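Side-chain contacts in N-acetylglucosaminidase (Paenibacillus barengoltzii, PDB 6INX), which probably hydrolyses glycosidic bonds of N-acetylglucosamine-containing glycans, as a family 18 glycoside hydrolase built on a TIM barrel: residues His15-Thr20 and Leu50-Glu55; Lys21-Lys26 and Arg330-Leu335; Leu27-Ile32 and His151-Ile156; Ala8-Asp13 and Phe179-Thr184. One frame throughout, in Å; residues are numbered along the deposited sequence.

Contact 1: residues His15-Thr20 and Leu50-Glu55; sequences HLPELT and LKLLPE
In the TIM-barrel fold of this family 18 enzyme, L16 and P17, on the loop that carries the chain from strand 6-12 to helix 21-24, pack against L52 and L53 at the entry to helix 53-59. The contact is made of apolar atoms and one carbonyl, and buries 182 Å² in all. From the side of 50-55 a single methyl, L52 CD2, meets both L16 and P17. Its CG stands anti to the backbone N (chi1 -170°), which carries the isobutyl group across to the loop, and CD2 ends against backbone as much as side chain: L52 CD2 lies 3.6 Å from P17 CA and 3.7 Å from L16 O. The proline ring flanks the same methyl, with P17 CB 4.3 Å from L52 CD2. A second meeting is methyl to methyl, L16 CD1 lying 4.3 Å from L53 CD2. Both of these leucines also rest on I32 of strand 29-38, and L16 reaches L56 farther along helix 53-59, so the loop is seated on strand and helix together. The surface side is taken by P17, which is exposed, whereas L16 and L53 are buried. The carbonyl that L52 leans on is itself engaged in the turn of the loop: L16 O accepts the backbone N-H of L19, with an N to O distance of 3.1 Å.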
loop_
_atom_site.group_PDB
_atom_site.type_symbol
_atom_site.label_atom_id
_atom_site.label_comp_id
_atom_site.label_asym_id
_atom_site.label_seq_id
_atom_site.Cartn_x
_atom_site.Cartn_y
_atom_site.Cartn_z
ATOM N N HIS A 15 21.104 10.276 24.420
ATOM C CA HIS A 15 20.854 11.712 24.334
ATOM C C HIS A 15 20.266 12.312 25.604
ATOM O O HIS A 15 20.092 13.533 25.666
ATOM C CB HIS A 15 19.944 12.037 23.143
ATOM C CG HIS A 15 20.560 11.727 21.815
ATOM N ND1 HIS A 15 19.815 11.356 20.717
ATOM C CD2 HIS A 15 21.852 11.727 21.413
ATOM C CE1 HIS A 15 20.623 11.140 19.694
ATOM N NE2 HIS A 15 21.864 11.358 20.089
ATOM N N LEU A 16 19.947 11.498 26.607
ATOM C CA LEU A 16 19.403 12.026 27.859
ATOM C C LEU A 16 20.233 13.149 28.470
ATOM O O LEU A 16 19.640 14.151 28.900
ATOM C CB LEU A 16 19.148 10.884 28.853
ATOM C CG LEU A 16 17.968 9.961 28.531
ATOM C CD1 LEU A 16 18.034 8.708 29.412
ATOM C CD2 LEU A 16 16.633 10.688 28.687
ATOM N N PRO A 17 21.567 13.066 28.543
ATOM C CA PRO A 17 22.332 14.177 29.142
ATOM C C PRO A 17 22.244 15.478 28.368
ATOM O O PRO A 17 22.560 16.535 28.929
ATOM C CB PRO A 17 23.772 13.646 29.179
ATOM C CG PRO A 17 23.644 12.160 29.087
ATOM C CD PRO A 17 22.440 11.921 28.228
ATOM N N GLU A 18 21.831 15.448 27.106
ATOM C CA GLU A 18 21.720 16.678 26.337
ATOM C C GLU A 18 20.461 17.476 26.658
ATOM O O GLU A 18 20.370 18.639 26.250
ATOM C CB GLU A 18 21.792 16.372 24.840
ATOM C CG GLU A 18 23.061 15.643 24.438
ATOM C CD GLU A 18 22.974 15.041 23.053
ATOM O OE1 GLU A 18 22.071 15.437 22.288
ATOM O OE2 GLU A 18 23.810 14.170 22.729
ATOM N N LEU A 19 19.506 16.896 27.382
ATOM C CA LEU A 19 18.277 17.608 27.702
ATOM C C LEU A 19 18.565 18.762 28.655
ATOM O O LEU A 19 19.214 18.583 29.691
ATOM C CB LEU A 19 17.264 16.651 28.326
ATOM C CG LEU A 19 16.563 15.699 27.350
ATOM C CD1 LEU A 19 15.984 14.507 28.093
ATOM C CD2 LEU A 19 15.474 16.432 26.583
ATOM N N THR A 20 18.082 19.946 28.297
ATOM C CA THR A 20 18.212 21.142 29.113
ATOM C C THR A 20 16.885 21.440 29.798
ATOM O O THR A 20 15.831 20.934 29.408
ATOM C CB THR A 20 18.613 22.335 28.246
ATOM O OG1 THR A 20 17.538 22.658 27.355
ATOM C CG2 THR A 20 19.858 22.009 27.438
ATOM N N LEU A 50 20.108 6.131 32.958
ATOM C CA LEU A 50 18.854 6.088 33.701
ATOM C C LEU A 50 18.966 6.722 35.081
ATOM O O LEU A 50 17.936 7.087 35.660
ATOM C CB LEU A 50 18.343 4.650 33.801
ATOM C CG LEU A 50 18.050 3.931 32.474
ATOM C CD1 LEU A 50 17.329 2.619 32.740
ATOM C CD2 LEU A 50 17.243 4.811 31.521
ATOM N N LYS A 51 20.182 6.870 35.612
ATOM C CA LYS A 51 20.366 7.547 36.892
ATOM C C LYS A 51 20.110 9.044 36.807
ATOM O O LYS A 51 19.970 9.692 37.851
ATOM C CB LYS A 51 21.776 7.300 37.437
ATOM C CG LYS A 51 22.080 5.848 37.769
ATOM C CD LYS A 51 20.968 5.208 38.572
ATOM C CE LYS A 51 21.526 4.221 39.591
ATOM N NZ LYS A 51 22.921 3.812 39.269
ATOM N N LEU A 52 20.036 9.600 35.596
ATOM C CA LEU A 52 19.750 11.015 35.399
ATOM C C LEU A 52 18.277 11.358 35.576
ATOM O O LEU A 52 17.944 12.542 35.686
ATOM C CB LEU A 52 20.221 11.437 34.000
ATOM C CG LEU A 52 20.256 12.921 33.629
ATOM C CD1 LEU A 52 21.086 13.719 34.625
ATOM C CD2 LEU A 52 20.773 13.112 32.211
ATOM N N LEU A 53 17.393 10.362 35.622
ATOM C CA LEU A 53 15.961 10.649 35.586
ATOM C C LEU A 53 15.444 11.482 36.756
ATOM O O LEU A 53 14.644 12.401 36.507
ATOM C CB LEU A 53 15.154 9.360 35.386
ATOM C CG LEU A 53 15.524 8.527 34.158
ATOM C CD1 LEU A 53 14.532 7.382 34.019
ATOM C CD2 LEU A 53 15.574 9.375 32.888
ATOM N N PRO A 54 15.825 11.232 38.019
ATOM C CA PRO A 54 15.344 12.112 39.098
ATOM C C PRO A 54 15.630 13.586 38.869
ATOM O O PRO A 54 14.779 14.425 39.183
ATOM C CB PRO A 54 16.057 11.564 40.340
ATOM C CG PRO A 54 16.244 10.109 40.034
ATOM C CD PRO A 54 16.535 10.054 38.555
ATOM N N GLU A 55 16.802 13.926 38.330
ATOM C CA GLU A 55 17.112 15.331 38.082
ATOM C C GLU A 55 16.247 15.900 36.970
ATOM O O GLU A 55 15.834 17.066 37.032
ATOM C CB GLU A 55 18.597 15.505 37.757
ATOM C CG GLU A 55 18.980 16.915 37.288
ATOM C CD GLU A 55 18.811 17.979 38.373
ATOM O OE1 GLU A 55 17.731 18.605 38.439
ATOM O OE2 GLU A 55 19.760 18.197 39.159
#

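Contact 2: residues Lys21-Lys26 and Arg330-Leu335; sequences KEELKK and RTHRLL
A histidine with a left-handed backbone (phi 66°), H332, meets E23 through a shared water molecule, and this bridge joins the first and last helices of the TIM barrel, 21-24 and 333-341. The water donates to E23 OE2 at 2.6 Å, and its oxygen also lies 2.7 Å from H332 ND1 in a hydrogen bond, sitting at the edge of the imidazole in the ring plane. The direct approach is longer, E23 OE2 being 3.3 Å from H332 ND1, and the carboxylate is turned 60° from the plane of the ring. E23 reaches this place with its chain extended beyond CG. Its other oxygen, OE1, has two further hydrogen-bond partners, Y326 OH and the backbone N of T20, the N-cap residue of helix 21-24, the latter in the manner of a capping box. Both carboxylate oxygens of this buried glutamate are therefore satisfied. R330 O lies 3.1 Å above one face of the H332 ring, toward its rim.

Apolar contact lies deeper, where L335 turns toward the other helix and its CD2 comes within 4.3 Å of E23 CB; L335 also touches L27. At the outer side, K26 NZ forms a salt bridge to E22 OE2 at 3.2 Å and a second one to D336, which probably neutralises its charge between the two helices. H332 takes the N-cap position of helix 333-341, and an ST turn spans it, R333 N donating to T331 OG1 at 3.2 Å with an N-H...O angle of 166°.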
loop_
_atom_site.group_PDB
_atom_site.type_symbol
_atom_site.label_atom_id
_atom_site.label_comp_id
_atom_site.label_asym_id
_atom_site.label_seq_id
_atom_site.Cartn_x
_atom_site.Cartn_y
_atom_site.Cartn_z
ATOM N N LYS A 21 16.947 22.282 30.835
ATOM C CA LYS A 21 15.726 22.634 31.553
ATOM C C LYS A 21 14.710 23.294 30.627
ATOM O O LYS A 21 13.509 22.996 30.699
ATOM C CB LYS A 21 16.042 23.540 32.746
ATOM C CG LYS A 21 14.795 24.093 33.432
ATOM C CD LYS A 21 14.899 24.044 34.947
ATOM C CE LYS A 21 15.689 25.224 35.487
ATOM N NZ LYS A 21 15.808 25.171 36.974
ATOM N N GLU A 22 15.169 24.193 29.752
ATOM C CA GLU A 22 14.252 24.873 28.840
ATOM C C GLU A 22 13.532 23.883 27.929
ATOM O O GLU A 22 12.326 24.016 27.691
ATOM C CB GLU A 22 14.985 25.938 28.021
ATOM C CG GLU A 22 14.337 26.218 26.670
ATOM C CD GLU A 22 14.777 27.529 26.048
ATOM O OE1 GLU A 22 15.915 27.970 26.318
ATOM O OE2 GLU A 22 13.983 28.114 25.277
ATOM N N GLU A 23 14.252 22.875 27.424
ATOM C CA GLU A 23 13.618 21.857 26.587
ATOM C C GLU A 23 12.669 20.988 27.399
ATOM O O GLU A 23 11.574 20.648 26.932
ATOM C CB GLU A 23 14.682 20.972 25.936
ATOM C CG GLU A 23 15.610 21.691 24.965
ATOM C CD GLU A 23 16.757 20.809 24.500
ATOM O OE1 GLU A 23 17.188 19.925 25.276
ATOM O OE2 GLU A 23 17.228 20.993 23.360
ATOM N N LEU A 24 13.077 20.613 28.614
ATOM C CA LEU A 24 12.249 19.744 29.444
ATOM C C LEU A 24 10.910 20.386 29.761
ATOM O O LEU A 24 9.896 19.686 29.857
ATOM C CB LEU A 24 12.993 19.381 30.735
ATOM C CG LEU A 24 14.216 18.481 30.546
ATOM C CD1 LEU A 24 15.149 18.525 31.761
ATOM C CD2 LEU A 24 13.796 17.051 30.258
ATOM N N LYS A 25 10.879 21.713 29.912
ATOM C CA LYS A 25 9.635 22.394 30.241
ATOM C C LYS A 25 8.675 22.446 29.062
ATOM O O LYS A 25 7.487 22.719 29.260
ATOM C CB LYS A 25 9.924 23.812 30.735
ATOM C CG LYS A 25 10.570 23.872 32.109
ATOM C CD LYS A 25 9.577 24.307 33.174
ATOM C CE LYS A 25 10.198 24.235 34.567
ATOM N NZ LYS A 25 9.172 24.199 35.645
ATOM N N LYS A 26 9.159 22.193 27.849
ATOM C CA LYS A 26 8.313 22.184 26.666
ATOM C C LYS A 26 7.671 20.832 26.403
ATOM O O LYS A 26 6.726 20.755 25.611
ATOM C CB LYS A 26 9.116 22.628 25.437
ATOM C CG LYS A 26 9.626 24.058 25.561
ATOM C CD LYS A 26 10.478 24.479 24.381
ATOM C CE LYS A 26 11.091 25.860 24.630
ATOM N NZ LYS A 26 12.099 26.221 23.597
ATOM N N ARG A 330 19.328 19.434 15.931
ATOM C CA ARG A 330 20.147 20.278 16.788
ATOM C C ARG A 330 19.887 21.766 16.584
ATOM O O ARG A 330 20.454 22.579 17.321
ATOM C CB ARG A 330 21.628 19.951 16.588
ATOM C CG ARG A 330 21.950 18.470 16.722
ATOM C CD ARG A 330 23.447 18.220 16.772
ATOM N NE ARG A 330 23.904 17.924 18.127
ATOM C CZ ARG A 330 25.093 18.272 18.612
ATOM N NH1 ARG A 330 25.958 18.932 17.852
ATOM N NH2 ARG A 330 25.416 17.960 19.860
ATOM N N THR A 331 19.059 22.150 15.604
ATOM C CA THR A 331 18.637 23.542 15.501
ATOM C C THR A 331 17.593 23.912 16.547
ATOM O O THR A 331 17.343 25.104 16.750
ATOM C CB THR A 331 18.062 23.852 14.116
ATOM O OG1 THR A 331 16.704 23.391 14.049
ATOM C CG2 THR A 331 18.893 23.202 13.011
ATOM N N HIS A 332 16.969 22.924 17.195
ATOM C CA HIS A 332 15.944 23.090 18.227
ATOM C C HIS A 332 14.647 23.697 17.706
ATOM O O HIS A 332 13.706 23.888 18.490
ATOM C CB HIS A 332 16.449 23.869 19.452
ATOM C CG HIS A 332 17.844 23.509 19.857
ATOM N ND1 HIS A 332 18.158 22.303 20.445
ATOM C CD2 HIS A 332 19.009 24.191 19.754
ATOM C CE1 HIS A 332 19.456 22.258 20.687
ATOM N NE2 HIS A 332 19.996 23.392 20.277
ATOM N N ARG A 333 14.545 23.966 16.400
ATOM C CA ARG A 333 13.392 24.679 15.868
ATOM C C ARG A 333 12.143 23.807 15.823
ATOM O O ARG A 333 11.032 24.316 16.002
ATOM C CB ARG A 333 13.718 25.249 14.482
ATOM C CG ARG A 333 15.030 26.041 14.456
ATOM C CD ARG A 333 15.071 27.097 13.352
ATOM N NE ARG A 333 15.102 26.513 12.016
ATOM C CZ ARG A 333 16.205 26.333 11.291
ATOM N NH1 ARG A 333 17.396 26.685 11.766
ATOM N NH2 ARG A 333 16.115 25.793 10.084
ATOM N N LEU A 334 12.295 22.496 15.593
ATOM C CA LEU A 334 11.116 21.662 15.395
ATOM C C LEU A 334 10.385 21.416 16.709
ATOM O O LEU A 334 9.149 21.451 16.751
ATOM C CB LEU A 334 11.502 20.355 14.699
ATOM C CG LEU A 334 12.076 20.480 13.285
ATOM C CD1 LEU A 334 12.197 19.108 12.630
ATOM C CD2 LEU A 334 11.223 21.413 12.429
ATOM N N LEU A 335 11.126 21.199 17.798
ATOM C CA LEU A 335 10.489 21.110 19.109
ATOM C C LEU A 335 9.825 22.430 19.493
ATOM O O LEU A 335 8.713 22.442 20.034
ATOM C CB LEU A 335 11.504 20.688 20.169
ATOM C CG LEU A 335 11.004 20.725 21.622
ATOM C CD1 LEU A 335 9.700 19.944 21.800
ATOM C CD2 LEU A 335 12.077 20.199 22.551
HETATM O O HOH W 1 16.061 20.675 21.020
#

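Contact 3: residues Leu27-Ile32 and His151-Ile156; sequences LTHINI and HYWLTI
H29 and W153 form a T-shaped aromatic pair, the imidazole bringing its edge to the face of the indole six-membered ring. The ring centroids are 4.8 Å apart and the planes meet at 76°, close to perpendicular. One atom leads: H29 NE2 lies over the benzene half of the indole, 3.3 Å from W153 CZ3 and nearly as close to CH2. Both side chains stand with CG anti to the carbonyl carbon (chi1 -68° for H29 and -65° for W153), each reaching from its own strand toward the other.

Hydrogen bonding fixes the imidazole from behind. H29 ND1 and T28 OG1 are 2.8 Å apart, the hydroxyl lying in the ring plane, and T28 OG1 is bound in turn to the backbone N of V7. This should restrict rotation of the ring and keep NE2 aimed at the indole.

Further packing encloses the pair. On the indole face turned away from H29, H151 CD2 lies 3.6 Å above the plane of the W153 ring, so that both faces of the indole have a neighbour, while F179 touches W153 and makes its own edge-to-face contact with H29. With an alanine at W153, the edge of H29 would probably lose the face it rests on, and a gap would be likely to open between H29, H151 and F179.

Strands 29-38 and 153-159 do not pair; strands 64-70 and 105-109 separate them in the sheet. H29 and W153 sit at the first residues of their strands and point inward, filling the N-terminal end of a (beta/alpha)8 barrel.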
loop_
_atom_site.group_PDB
_atom_site.type_symbol
_atom_site.label_atom_id
_atom_site.label_comp_id
_atom_site.label_asym_id
_atom_site.label_seq_id
_atom_site.Cartn_x
_atom_site.Cartn_y
_atom_site.Cartn_z
ATOM N N LEU A 27 8.164 19.776 27.038
ATOM C CA LEU A 27 7.647 18.430 26.851
ATOM C C LEU A 27 6.685 18.065 27.973
ATOM O O LEU A 27 6.837 18.500 29.119
ATOM C CB LEU A 27 8.806 17.430 26.850
ATOM C CG LEU A 27 9.850 17.628 25.749
ATOM C CD1 LEU A 27 11.093 16.800 26.024
ATOM C CD2 LEU A 27 9.255 17.273 24.401
ATOM N N THR A 28 5.681 17.262 27.634
ATOM C CA THR A 28 4.877 16.608 28.656
ATOM C C THR A 28 5.333 15.186 28.921
ATOM O O THR A 28 5.174 14.689 30.042
ATOM C CB THR A 28 3.389 16.610 28.279
ATOM O OG1 THR A 28 3.174 15.805 27.111
ATOM C CG2 THR A 28 2.910 18.024 27.991
ATOM N N HIS A 29 5.936 14.540 27.924
ATOM C CA HIS A 29 6.377 13.160 28.039
ATOM C C HIS A 29 7.712 12.993 27.330
ATOM O O HIS A 29 7.968 13.618 26.300
ATOM C CB HIS A 29 5.387 12.202 27.353
ATOM C CG HIS A 29 4.059 12.105 28.032
ATOM N ND1 HIS A 29 3.134 13.125 28.002
ATOM C CD2 HIS A 29 3.507 11.113 28.768
ATOM C CE1 HIS A 29 2.060 12.759 28.680
ATOM N NE2 HIS A 29 2.263 11.545 29.157
ATOM N N ILE A 30 8.551 12.129 27.884
ATOM C CA ILE A 30 9.730 11.627 27.193
ATOM C C ILE A 30 9.585 10.119 27.090
ATOM O O ILE A 30 9.227 9.464 28.071
ATOM C CB ILE A 30 11.021 11.992 27.942
ATOM C CG1 ILE A 30 11.337 13.476 27.769
ATOM C CG2 ILE A 30 12.189 11.138 27.456
ATOM C CD1 ILE A 30 12.453 13.941 28.688
ATOM N N ASN A 31 9.841 9.572 25.894
ATOM C CA ASN A 31 9.902 8.128 25.663
ATOM C C ASN A 31 11.370 7.747 25.486
ATOM O O ASN A 31 12.006 8.147 24.504
ATOM C CB ASN A 31 9.133 7.745 24.402
ATOM C CG ASN A 31 7.684 8.184 24.431
ATOM O OD1 ASN A 31 7.162 8.688 23.426
ATOM N ND2 ASN A 31 7.019 7.983 25.556
ATOM N N ILE A 32 11.913 6.980 26.429
ATOM C CA ILE A 32 13.333 6.638 26.381
ATOM C C ILE A 32 13.527 5.424 25.479
ATOM O O ILE A 32 12.969 4.358 25.739
ATOM C CB ILE A 32 13.871 6.353 27.787
ATOM C CG1 ILE A 32 13.728 7.579 28.680
ATOM C CG2 ILE A 32 15.340 5.960 27.701
ATOM C CD1 ILE A 32 14.220 7.321 30.094
ATOM N N HIS A 151 -0.195 6.583 39.853
ATOM C CA HIS A 151 -0.516 5.996 38.559
ATOM C C HIS A 151 0.778 5.638 37.847
ATOM O O HIS A 151 1.750 6.397 37.886
ATOM C CB HIS A 151 -1.268 7.017 37.704
ATOM C CG HIS A 151 -1.730 6.490 36.378
ATOM N ND1 HIS A 151 -2.619 5.442 36.259
ATOM C CD2 HIS A 151 -1.452 6.895 35.115
ATOM C CE1 HIS A 151 -2.856 5.213 34.976
ATOM N NE2 HIS A 151 -2.164 6.084 34.264
ATOM N N TYR A 152 0.791 4.475 37.204
ATOM C CA TYR A 152 1.847 4.120 36.267
ATOM C C TYR A 152 1.219 4.028 34.883
ATOM O O TYR A 152 0.059 3.629 34.754
ATOM C CB TYR A 152 2.504 2.795 36.648
ATOM C CG TYR A 152 3.460 2.930 37.815
ATOM C CD1 TYR A 152 4.641 3.645 37.691
ATOM C CD2 TYR A 152 3.183 2.328 39.036
ATOM C CE1 TYR A 152 5.514 3.780 38.759
ATOM C CE2 TYR A 152 4.046 2.457 40.111
ATOM C CZ TYR A 152 5.212 3.178 39.962
ATOM O OH TYR A 152 6.074 3.302 41.028
ATOM N N TRP A 153 1.972 4.439 33.866
ATOM C CA TRP A 153 1.475 4.603 32.506
ATOM C C TRP A 153 1.799 3.388 31.640
ATOM O O TRP A 153 2.838 2.746 31.801
ATOM C CB TRP A 153 2.104 5.836 31.851
ATOM C CG TRP A 153 1.722 7.140 32.489
ATOM C CD1 TRP A 153 1.991 7.540 33.769
ATOM C CD2 TRP A 153 1.022 8.222 31.871
ATOM N NE1 TRP A 153 1.496 8.801 33.984
ATOM C CE2 TRP A 153 0.892 9.241 32.835
ATOM C CE3 TRP A 153 0.492 8.428 30.595
ATOM C CZ2 TRP A 153 0.250 10.447 32.565
ATOM C CZ3 TRP A 153 -0.150 9.621 30.329
ATOM C CH2 TRP A 153 -0.260 10.619 31.308
ATOM N N LEU A 154 0.914 3.115 30.680
ATOM C CA LEU A 154 1.176 2.127 29.638
ATOM C C LEU A 154 0.669 2.709 28.331
ATOM O O LEU A 154 -0.501 3.085 28.233
ATOM C CB LEU A 154 0.474 0.796 29.935
ATOM C CG LEU A 154 0.782 -0.339 28.952
ATOM C CD1 LEU A 154 2.262 -0.711 29.005
ATOM C CD2 LEU A 154 -0.106 -1.539 29.257
ATOM N N THR A 155 1.554 2.814 27.344
ATOM C CA THR A 155 1.196 3.299 26.020
ATOM C C THR A 155 1.784 2.336 25.001
ATOM O O THR A 155 2.528 1.417 25.351
ATOM C CB THR A 155 1.733 4.718 25.768
ATOM O OG1 THR A 155 3.162 4.690 25.771
ATOM C CG2 THR A 155 1.264 5.695 26.849
ATOM N N ILE A 156 1.427 2.540 23.729
ATOM C CA ILE A 156 2.055 1.822 22.629
ATOM C C ILE A 156 2.391 2.816 21.534
ATOM O O ILE A 156 1.820 3.903 21.446
ATOM C CB ILE A 156 1.191 0.683 22.036
ATOM C CG1 ILE A 156 -0.066 1.254 21.353
ATOM C CG2 ILE A 156 0.881 -0.377 23.095
ATOM C CD1 ILE A 156 -0.879 0.211 20.590
#

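Contact 4: residues Ala8-Asp13 and Phe179-Thr184; sequences AGYVSD and FVQLMT
Y10 and Q181 reach for each other from opposite directions, and their polar ends come close: Y10 OH is 3.2 Å from Q181 OE1. The amide plane is tilted 21° from that of the phenol ring, and Q181 NE2 lies 4.1 Å from Y10 CE2. The same nitrogen borders A8, with A8 CB also 4.1 Å away from Q181 NE2. Q181 spans the distance because its CG is anti to the carbonyl carbon (chi1 -58°) and the chain beyond runs extended.

The bonds that orient these groups come from other strands. Y10 OH is hydrogen-bonded to D107 OD2, and Q181 NE2 donates to N31 OD1, which settles which end of the amide faces which neighbour. A leucine in place of Q181, with no amide, would probably leave the buried N31 OD1 without this donor.

All three touching residues are buried in the interior of the TIM barrel, where strands 6-12 and 179-183 face each other with strands 230-235 and 320-324 between them in the sheet. D107, on strand 105-109, belongs to the D-x-x-D-x-D-x-E signature of family 18, so Y10 is probably second-shell to the active site.

Farther out, M322 of strand 320-324 packs on A8, Y10 and Q181 alike, and W324 meets the Y10 ring, the two planes at about 50°. At the base of the Q181 side chain, its CG lies at the edge of the F179 ring, in the ring plane.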
loop_
_atom_site.group_PDB
_atom_site.type_symbol
_atom_site.label_atom_id
_atom_site.label_comp_id
_atom_site.label_asym_id
_atom_site.label_seq_id
_atom_site.Cartn_x
_atom_site.Cartn_y
_atom_site.Cartn_z
ATOM N N ALA A 8 5.136 14.789 23.261
ATOM C CA ALA A 8 5.917 13.633 23.676
ATOM C C ALA A 8 7.113 13.461 22.752
ATOM O O ALA A 8 6.960 13.414 21.529
ATOM C CB ALA A 8 5.057 12.370 23.682
ATOM N N GLY A 9 8.294 13.389 23.330
ATOM C CA GLY A 9 9.490 13.231 22.531
ATOM C C GLY A 9 10.187 11.910 22.782
ATOM O O GLY A 9 10.437 11.546 23.937
ATOM N N TYR A 10 10.499 11.179 21.716
ATOM C CA TYR A 10 11.439 10.074 21.836
ATOM C C TYR A 10 12.844 10.621 22.037
ATOM O O TYR A 10 13.285 11.520 21.310
ATOM C CB TYR A 10 11.378 9.174 20.598
ATOM C CG TYR A 10 10.224 8.198 20.666
ATOM C CD1 TYR A 10 10.365 6.960 21.288
ATOM C CD2 TYR A 10 8.980 8.538 20.150
ATOM C CE1 TYR A 10 9.288 6.075 21.381
ATOM C CE2 TYR A 10 7.906 7.668 20.230
ATOM C CZ TYR A 10 8.068 6.437 20.848
ATOM O OH TYR A 10 6.979 5.582 20.931
ATOM N N VAL A 11 13.518 10.130 23.073
ATOM C CA VAL A 11 14.897 10.499 23.366
ATOM C C VAL A 11 15.679 9.212 23.558
ATOM O O VAL A 11 15.356 8.415 24.447
ATOM C CB VAL A 11 14.994 11.361 24.633
ATOM C CG1 VAL A 11 16.439 11.818 24.838
ATOM C CG2 VAL A 11 14.041 12.547 24.547
ATOM N N SER A 12 16.701 9.000 22.732
ATOM C CA SER A 12 17.577 7.858 22.963
ATOM C C SER A 12 18.272 7.997 24.315
ATOM O O SER A 12 18.518 9.104 24.799
ATOM C CB SER A 12 18.615 7.744 21.849
ATOM O OG SER A 12 19.628 8.714 22.006
ATOM N N ASP A 13 18.555 6.856 24.952
ATOM C CA ASP A 13 19.265 6.889 26.228
ATOM C C ASP A 13 20.560 7.684 26.107
ATOM O O ASP A 13 20.938 8.426 27.022
ATOM C CB ASP A 13 19.537 5.456 26.701
ATOM C CG ASP A 13 20.582 5.382 27.806
ATOM O OD1 ASP A 13 20.342 5.917 28.908
ATOM O OD2 ASP A 13 21.650 4.778 27.567
ATOM N N PHE A 179 -2.625 6.272 26.201
ATOM C CA PHE A 179 -2.852 6.753 24.846
ATOM C C PHE A 179 -2.145 5.830 23.865
ATOM O O PHE A 179 -1.357 4.958 24.252
ATOM C CB PHE A 179 -2.459 8.226 24.647
ATOM C CG PHE A 179 -1.062 8.578 25.089
ATOM C CD1 PHE A 179 -0.855 9.240 26.289
ATOM C CD2 PHE A 179 0.037 8.307 24.289
ATOM C CE1 PHE A 179 0.421 9.599 26.691
ATOM C CE2 PHE A 179 1.320 8.664 24.689
ATOM C CZ PHE A 179 1.509 9.310 25.890
ATOM N N VAL A 180 -2.491 6.011 22.588
ATOM C CA VAL A 180 -1.929 5.277 21.461
ATOM C C VAL A 180 -1.163 6.280 20.613
ATOM O O VAL A 180 -1.747 7.247 20.112
ATOM C CB VAL A 180 -3.040 4.625 20.623
ATOM C CG1 VAL A 180 -2.450 3.900 19.398
ATOM C CG2 VAL A 180 -3.883 3.694 21.475
ATOM N N GLN A 181 0.134 6.050 20.424
ATOM C CA GLN A 181 0.942 6.916 19.569
ATOM C C GLN A 181 0.957 6.331 18.166
ATOM O O GLN A 181 1.502 5.246 17.947
ATOM C CB GLN A 181 2.356 7.019 20.117
ATOM C CG GLN A 181 2.403 7.547 21.526
ATOM C CD GLN A 181 3.779 7.448 22.102
ATOM O OE1 GLN A 181 4.265 6.348 22.378
ATOM N NE2 GLN A 181 4.433 8.589 22.277
ATOM N N LEU A 182 0.370 7.042 17.213
ATOM C CA LEU A 182 0.381 6.594 15.829
ATOM C C LEU A 182 1.682 7.042 15.185
ATOM O O LEU A 182 1.974 8.244 15.109
ATOM C CB LEU A 182 -0.817 7.142 15.052
ATOM C CG LEU A 182 -2.198 6.874 15.628
ATOM C CD1 LEU A 182 -3.253 7.430 14.672
ATOM C CD2 LEU A 182 -2.368 5.386 15.868
ATOM N N MET A 183 2.461 6.078 14.710
ATOM C CA MET A 183 3.737 6.389 14.072
ATOM C C MET A 183 3.454 6.844 12.640
ATOM O O MET A 183 3.665 6.117 11.664
ATOM C CB MET A 183 4.662 5.182 14.122
ATOM C CG MET A 183 5.250 4.953 15.522
ATOM S SD MET A 183 6.424 3.588 15.582
ATOM C CE MET A 183 5.283 2.250 15.293
ATOM N N THR A 184 2.947 8.078 12.534
ATOM C CA THR A 184 2.632 8.680 11.233
ATOM C C THR A 184 3.894 9.277 10.597
ATOM O O THR A 184 3.982 10.459 10.253
ATOM C CB THR A 184 1.475 9.673 11.334
ATOM O OG1 THR A 184 1.775 10.689 12.302
ATOM C CG2 THR A 184 0.184 8.965 11.725
#

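Overall arrangement
Contacts 3 and 4, with centres 9 Å apart, lie inside the barrel and tie non-neighbouring strands across it; strand 6-12 pairs with 29-38, and 153-159 with 179-183. Contacts 1 and 2, 14 Å apart, lie outside the strands, on loops and helices. The four first segments follow one another closely, 8-13, 15-20, 21-26 and 27-32, making up the first strand, its loop and helix, and the second strand. Their partners come later, in the order 50-55, 151-156, 179-184 and 330-335. This opening beta-alpha-beta unit is thus joined to distant parts of the chain, including its last helix. L19, L24 and I30 link contacts 1, 2 and 3 by packing.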